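Local coordinates for glycoside hydrolase family protein (Novosphingobium sp. PP1Y, PDB 6Q2F) that hydrolyses alpha-L-rhamnosidic bonds, probably releasing L-rhamnose from glycosides, at residues Leu153-Thr158 / Pro179-His184; His437-Arg442 / Thr536-Gly541. All blocks are in the same frame, centred on the assembly; numbering follows the deposited sequence.

Overall arrangement
Interactions 1 and 2 meet at two neighbouring strands of one antiparallel sheet, their centres about 14 Å apart. Strand 151-160 carries 153-158 of interaction 1, and strand 436-447 carries 437-442 of interaction 2. Probable backbone hydrogen bonds join them, with Thr158 O 2.8 Å from Val440 N and Ser156 O 2.9 Å from Arg442 N. A second bridge is made by side chains, Trp155 CD2 lying 3.4 Å from Thr536 CG2, so the indole of interaction 1 also borders the loop of interaction 2. The two contacts are centred about 32 and 39 Å from the centre of the chain, and neither segment pair includes a sodium ligand.

Interaction 1: residues Leu153-Thr158 / Pro179-His184; sequences LVWSET and PFQTLH
Gln181 bends at its second torsion (chi2 -73°) to swing its amide across Trp155, whose CG lies between the backbone N and the carbonyl carbon (chi1 56°). The amide serves both polar groups of one backbone residue: Trp155 N donates to Gln181 OE1 at 3.1 Å, and Gln181 NE2 donates to Trp155 O at 3.0 Å. Two bonds to the same residue fix the rotation of the amide. NE2 also lies over one indole face, 3.2 Å above the plane and offset toward the rim, with the amide and ring planes 31° apart. Gln181 OE1 also rests 3.2 Å from Val154 CB. Nearby, Trp155 CH2 meets Phe180 CE2 obliquely at 3.8 Å. A water accepts from Gln181 N and donates to Leu153 O, 2.7 Å from each, while sitting over one face of the Phe180 ring. Gln181 follows Phe180 in a type II' turn closed by Leu183 N and Phe180 O. The loop is thus fastened to strand 151-160, an edge strand of a four-stranded antiparallel sheet; Val154 and Ser156 there pair with strand 436-447. Phe180 packs edge-to-face (T-shaped) against Phe388, and Tyr382 of helix 382-385 touches both Trp155 and Phe180.

Interaction 2: residues His437-Arg442 / Thr536-Gly541; sequences HWRVLR and TGTLVG
The guanidinium of Arg439 has Thr538 OG1 over one face, 3.0 Å from Arg439 NH2 and 3.5 Å from Arg439 CZ. From above the plane the hydroxyl is badly placed for the N-H groups, and the pair makes no hydrogen bond. The polar demand of NH2 is met instead by a salt bridge to Glu157 OE2 on the adjacent strand, although Glu157 is poorly ordered. Thr538 presents OG1 by setting it anti to its carbonyl carbon (chi1 -68°), and the two side chains run antiparallel alongside one another. With an alanine in place of Arg439, the Glu157 carboxylate would probably lose this cationic mate and the space beside the Thr538 hydroxyl be left unfilled. Farther along the strand, the ends of Leu441 and Thr536 meet head-on, with Leu441 CD2 3.8 Å from Thr536 OG1, which is hydrogen-bonded to Pro533 O. Between the threonines the loop turns at Gly537, whose backbone angles leave no room for a CB beside Thr536 O and call for glycine. The contact joins a beta-sheet region, inserted between parallel strands 127-131 and 497-502, to the loop before helix 543-575; those strands belong to a closed ring of eight, the arrangement characteristic of a (beta/alpha)8 barrel.

Interaction 1: residues Leu153-Thr158 / Pro179-His184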
loop_
_atom_site.group_PDB
_atom_site.type_symbol
_atom_site.label_atom_id
_atom_site.label_comp_id
_atom_site.label_asym_id
_atom_site.label_seq_id
_atom_site.Cartn_x
_atom_site.Cartn_y
_atom_site.Cartn_z
ATOM N N LEU A 153 8.771 18.415 -17.100
ATOM C CA LEU A 153 9.017 19.038 -18.392
ATOM C C LEU A 153 8.231 20.346 -18.513
ATOM O O LEU A 153 7.073 20.430 -18.098
ATOM C CB LEU A 153 8.627 18.062 -19.511
ATOM C CG LEU A 153 9.115 18.297 -20.946
ATOM C CD1 LEU A 153 10.621 18.107 -21.058
ATOM C CD2 LEU A 153 8.380 17.372 -21.920
ATOM N N VAL A 154 8.875 21.378 -19.077
ATOM C CA VAL A 154 8.247 22.672 -19.344
ATOM C C VAL A 154 8.705 23.123 -20.723
ATOM O O VAL A 154 9.671 22.599 -21.280
ATOM C CB VAL A 154 8.597 23.759 -18.295
ATOM C CG1 VAL A 154 7.894 23.487 -16.948
ATOM C CG2 VAL A 154 10.090 23.822 -18.110
ATOM N N TRP A 155 8.019 24.124 -21.273
ATOM C CA TRP A 155 8.330 24.492 -22.647
ATOM C C TRP A 155 7.839 25.892 -22.954
ATOM O O TRP A 155 6.890 26.382 -22.336
ATOM C CB TRP A 155 7.710 23.511 -23.655
ATOM C CG TRP A 155 6.235 23.384 -23.494
ATOM C CD1 TRP A 155 5.276 24.104 -24.134
ATOM C CD2 TRP A 155 5.549 22.479 -22.623
ATOM N NE1 TRP A 155 4.027 23.708 -23.709
ATOM C CE2 TRP A 155 4.171 22.707 -22.782
ATOM C CE3 TRP A 155 5.971 21.501 -21.725
ATOM C CZ2 TRP A 155 3.199 21.985 -22.075
ATOM C CZ3 TRP A 155 5.000 20.781 -21.008
ATOM C CH2 TRP A 155 3.630 21.039 -21.192
ATOM N N SER A 156 8.505 26.517 -23.926
ATOM C CA SER A 156 8.001 27.681 -24.631
ATOM C C SER A 156 7.849 27.317 -26.100
ATOM O O SER A 156 8.485 26.381 -26.593
ATOM C CB SER A 156 8.932 28.888 -24.493
ATOM O OG SER A 156 10.065 28.718 -25.326
ATOM N N GLU A 157 6.982 28.050 -26.776
ATOM C CA GLU A 157 6.667 27.846 -28.168
ATOM C C GLU A 157 6.795 29.074 -29.029
ATOM O O GLU A 157 6.464 30.152 -28.636
ATOM C CB GLU A 157 5.239 27.474 -28.270
ATOM C CG GLU A 157 4.946 26.023 -28.208
ATOM C CD GLU A 157 3.573 25.749 -28.735
ATOM O OE1 GLU A 157 3.102 26.529 -29.603
ATOM O OE2 GLU A 157 2.967 24.763 -28.279
ATOM N N THR A 158 7.255 28.888 -30.238
ATOM C CA THR A 158 7.412 30.015 -31.145
ATOM C C THR A 158 7.030 29.566 -32.549
ATOM O O THR A 158 7.056 28.375 -32.867
ATOM C CB THR A 158 8.855 30.561 -31.103
ATOM O OG1 THR A 158 9.234 30.786 -29.739
ATOM C CG2 THR A 158 8.963 31.879 -31.842
ATOM N N PRO A 179 3.942 22.258 -10.261
ATOM C CA PRO A 179 3.567 20.996 -10.919
ATOM C C PRO A 179 3.512 21.066 -12.440
ATOM O O PRO A 179 3.531 20.023 -13.106
ATOM C CB PRO A 179 2.175 20.709 -10.338
ATOM C CG PRO A 179 1.605 22.075 -10.075
ATOM C CD PRO A 179 2.784 22.916 -9.625
ATOM N N PHE A 180 3.325 22.249 -12.997
ATOM C CA PHE A 180 3.189 22.371 -14.426
ATOM C C PHE A 180 3.424 23.775 -14.933
ATOM O O PHE A 180 2.850 24.693 -14.422
ATOM C CB PHE A 180 1.786 21.942 -14.750
ATOM C CG PHE A 180 1.432 22.029 -16.174
ATOM C CD1 PHE A 180 0.935 23.186 -16.695
ATOM C CD2 PHE A 180 1.548 20.938 -16.979
ATOM C CE1 PHE A 180 0.587 23.261 -18.000
ATOM C CE2 PHE A 180 1.209 21.000 -18.295
ATOM C CZ PHE A 180 0.724 22.165 -18.806
ATOM N N GLN A 181 4.267 23.928 -15.934
ATOM C CA GLN A 181 4.539 25.221 -16.526
ATOM C C GLN A 181 4.804 26.298 -15.492
ATOM O O GLN A 181 5.744 26.238 -14.752
ATOM C CB GLN A 181 3.520 25.617 -17.588
ATOM C CG GLN A 181 3.534 24.772 -18.839
ATOM C CD GLN A 181 4.721 25.042 -19.726
ATOM O OE1 GLN A 181 5.821 24.965 -19.305
ATOM N NE2 GLN A 181 4.469 25.392 -20.946
ATOM N N THR A 182 3.954 27.307 -15.489
ATOM C CA THR A 182 4.051 28.413 -14.564
ATOM C C THR A 182 3.366 28.230 -13.220
ATOM O O THR A 182 3.475 29.080 -12.397
ATOM C CB THR A 182 3.442 29.696 -15.162
ATOM O OG1 THR A 182 2.147 29.422 -15.655
ATOM C CG2 THR A 182 4.237 30.187 -16.274
ATOM N N LEU A 183 2.666 27.136 -13.007
ATOM C CA LEU A 183 1.916 26.940 -11.773
ATOM C C LEU A 183 2.839 26.859 -10.562
ATOM O O LEU A 183 3.899 26.230 -10.600
ATOM C CB LEU A 183 1.069 25.666 -11.868
ATOM C CG LEU A 183 -0.060 25.721 -12.896
ATOM C CD1 LEU A 183 -0.948 24.489 -12.763
ATOM C CD2 LEU A 183 -0.868 27.008 -12.702
ATOM N N HIS A 184 2.409 27.471 -9.471
ATOM C CA HIS A 184 3.095 27.387 -8.192
ATOM C C HIS A 184 2.601 26.181 -7.411
ATOM O O HIS A 184 1.569 25.591 -7.735
ATOM C CB HIS A 184 2.869 28.680 -7.405
ATOM C CG HIS A 184 3.469 29.882 -8.059
ATOM N ND1 HIS A 184 4.793 30.231 -7.897
ATOM C CD2 HIS A 184 2.939 30.792 -8.909
ATOM C CE1 HIS A 184 5.047 31.313 -8.613
ATOM N NE2 HIS A 184 3.939 31.672 -9.236
HETATM O O HOH W 1 4.779 21.789 -17.483
#

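Interaction 2: residues His437-Arg442 / Thr536-Gly541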
loop_
_atom_site.group_PDB
_atom_site.type_symbol
_atom_site.label_atom_id
_atom_site.label_comp_id
_atom_site.label_asym_id
_atom_site.label_seq_id
_atom_site.Cartn_x
_atom_site.Cartn_y
_atom_site.Cartn_z
ATOM N N HIS A 437 3.568 26.789 -41.679
ATOM C CA HIS A 437 4.659 27.503 -41.026
ATOM C C HIS A 437 5.404 26.588 -40.062
ATOM O O HIS A 437 5.032 25.430 -39.841
ATOM C CB HIS A 437 4.151 28.761 -40.309
ATOM C CG HIS A 437 3.272 28.490 -39.127
ATOM N ND1 HIS A 437 1.915 28.275 -39.243
ATOM C CD2 HIS A 437 3.549 28.447 -37.800
ATOM C CE1 HIS A 437 1.398 28.088 -38.041
ATOM N NE2 HIS A 437 2.367 28.190 -37.149
ATOM N N TRP A 438 6.490 27.121 -39.504
ATOM C CA TRP A 438 7.327 26.386 -38.568
ATOM C C TRP A 438 6.880 26.622 -37.133
ATOM O O TRP A 438 6.477 27.729 -36.761
ATOM C CB TRP A 438 8.797 26.786 -38.715
ATOM C CG TRP A 438 9.494 26.132 -39.864
ATOM C CD1 TRP A 438 9.811 26.699 -41.071
ATOM C CD2 TRP A 438 9.960 24.778 -39.923
ATOM N NE1 TRP A 438 10.447 25.777 -41.873
ATOM C CE2 TRP A 438 10.547 24.591 -41.193
ATOM C CE3 TRP A 438 9.939 23.707 -39.027
ATOM C CZ2 TRP A 438 11.106 23.377 -41.581
ATOM C CZ3 TRP A 438 10.494 22.500 -39.418
ATOM C CH2 TRP A 438 11.071 22.347 -40.680
ATOM N N ARG A 439 7.057 25.607 -36.322
ATOM C CA ARG A 439 6.806 25.711 -34.924
ATOM C C ARG A 439 8.077 25.277 -34.261
ATOM O O ARG A 439 8.594 24.249 -34.550
ATOM C CB ARG A 439 5.689 24.806 -34.530
ATOM C CG ARG A 439 5.070 25.139 -33.214
ATOM C CD ARG A 439 3.638 24.754 -33.332
ATOM N NE ARG A 439 3.050 24.450 -32.068
ATOM C CZ ARG A 439 1.913 23.790 -31.940
ATOM N NH1 ARG A 439 1.255 23.370 -33.006
ATOM N NH2 ARG A 439 1.426 23.566 -30.733
ATOM N N VAL A 440 8.560 26.100 -33.359
ATOM C CA VAL A 440 9.765 25.805 -32.653
ATOM C C VAL A 440 9.427 25.628 -31.194
ATOM O O VAL A 440 8.876 26.487 -30.568
ATOM C CB VAL A 440 10.790 26.907 -32.819
ATOM C CG1 VAL A 440 12.093 26.525 -32.175
ATOM C CG2 VAL A 440 10.983 27.198 -34.279
ATOM N N LEU A 441 9.802 24.478 -30.688
ATOM C CA LEU A 441 9.544 24.103 -29.337
ATOM C C LEU A 441 10.808 24.074 -28.527
ATOM O O LEU A 441 11.729 23.373 -28.848
ATOM C CB LEU A 441 8.927 22.726 -29.376
ATOM C CG LEU A 441 8.256 22.120 -28.186
ATOM C CD1 LEU A 441 7.508 23.179 -27.449
ATOM C CD2 LEU A 441 7.294 21.079 -28.664
ATOM N N ARG A 442 10.829 24.854 -27.468
ATOM C CA ARG A 442 11.962 24.865 -26.609
ATOM C C ARG A 442 11.541 24.126 -25.356
ATOM O O ARG A 442 10.719 24.577 -24.603
ATOM C CB ARG A 442 12.441 26.263 -26.286
ATOM C CG ARG A 442 13.647 26.255 -25.385
ATOM C CD ARG A 442 14.242 27.626 -25.210
ATOM N NE ARG A 442 15.306 27.642 -24.240
ATOM C CZ ARG A 442 15.889 28.738 -23.806
ATOM N NH1 ARG A 442 15.509 29.907 -24.257
ATOM N NH2 ARG A 442 16.847 28.664 -22.915
ATOM N N THR A 536 3.691 17.930 -24.890
ATOM C CA THR A 536 3.225 19.296 -24.713
ATOM C C THR A 536 1.865 19.546 -25.350
ATOM O O THR A 536 1.418 20.694 -25.378
ATOM C CB THR A 536 4.237 20.285 -25.295
ATOM O OG1 THR A 536 4.155 20.249 -26.724
ATOM C CG2 THR A 536 5.645 19.918 -24.873
ATOM N N GLY A 537 1.198 18.511 -25.869
ATOM C CA GLY A 537 -0.110 18.655 -26.463
ATOM C C GLY A 537 -0.140 18.555 -27.973
ATOM O O GLY A 537 -1.228 18.392 -28.539
ATOM N N THR A 538 1.005 18.651 -28.647
ATOM C CA THR A 538 1.019 18.658 -30.109
ATOM C C THR A 538 0.899 17.232 -30.626
ATOM O O THR A 538 1.786 16.404 -30.400
ATOM C CB THR A 538 2.287 19.314 -30.645
ATOM O OG1 THR A 538 2.267 20.708 -30.336
ATOM C CG2 THR A 538 2.362 19.136 -32.169
ATOM N N LEU A 539 -0.191 16.947 -31.332
ATOM C CA LEU A 539 -0.379 15.627 -31.914
ATOM C C LEU A 539 0.740 15.323 -32.897
ATOM O O LEU A 539 1.038 16.128 -33.779
ATOM C CB LEU A 539 -1.735 15.542 -32.612
ATOM C CG LEU A 539 -2.076 14.183 -33.217
ATOM C CD1 LEU A 539 -2.076 13.096 -32.156
ATOM C CD2 LEU A 539 -3.422 14.246 -33.919
ATOM N N VAL A 540 1.373 14.168 -32.724
ATOM C CA VAL A 540 2.389 13.661 -33.635
ATOM C C VAL A 540 1.858 12.360 -34.209
ATOM O O VAL A 540 1.468 11.465 -33.453
ATOM C CB VAL A 540 3.740 13.442 -32.926
ATOM C CG1 VAL A 540 4.815 13.017 -33.930
ATOM C CG2 VAL A 540 4.159 14.704 -32.189
ATOM N N GLY A 541 1.832 12.260 -35.539
ATOM C CA GLY A 541 1.238 11.102 -36.190
ATOM C C GLY A 541 -0.231 10.980 -35.822
ATOM O O GLY A 541 -0.907 11.967 -35.504
#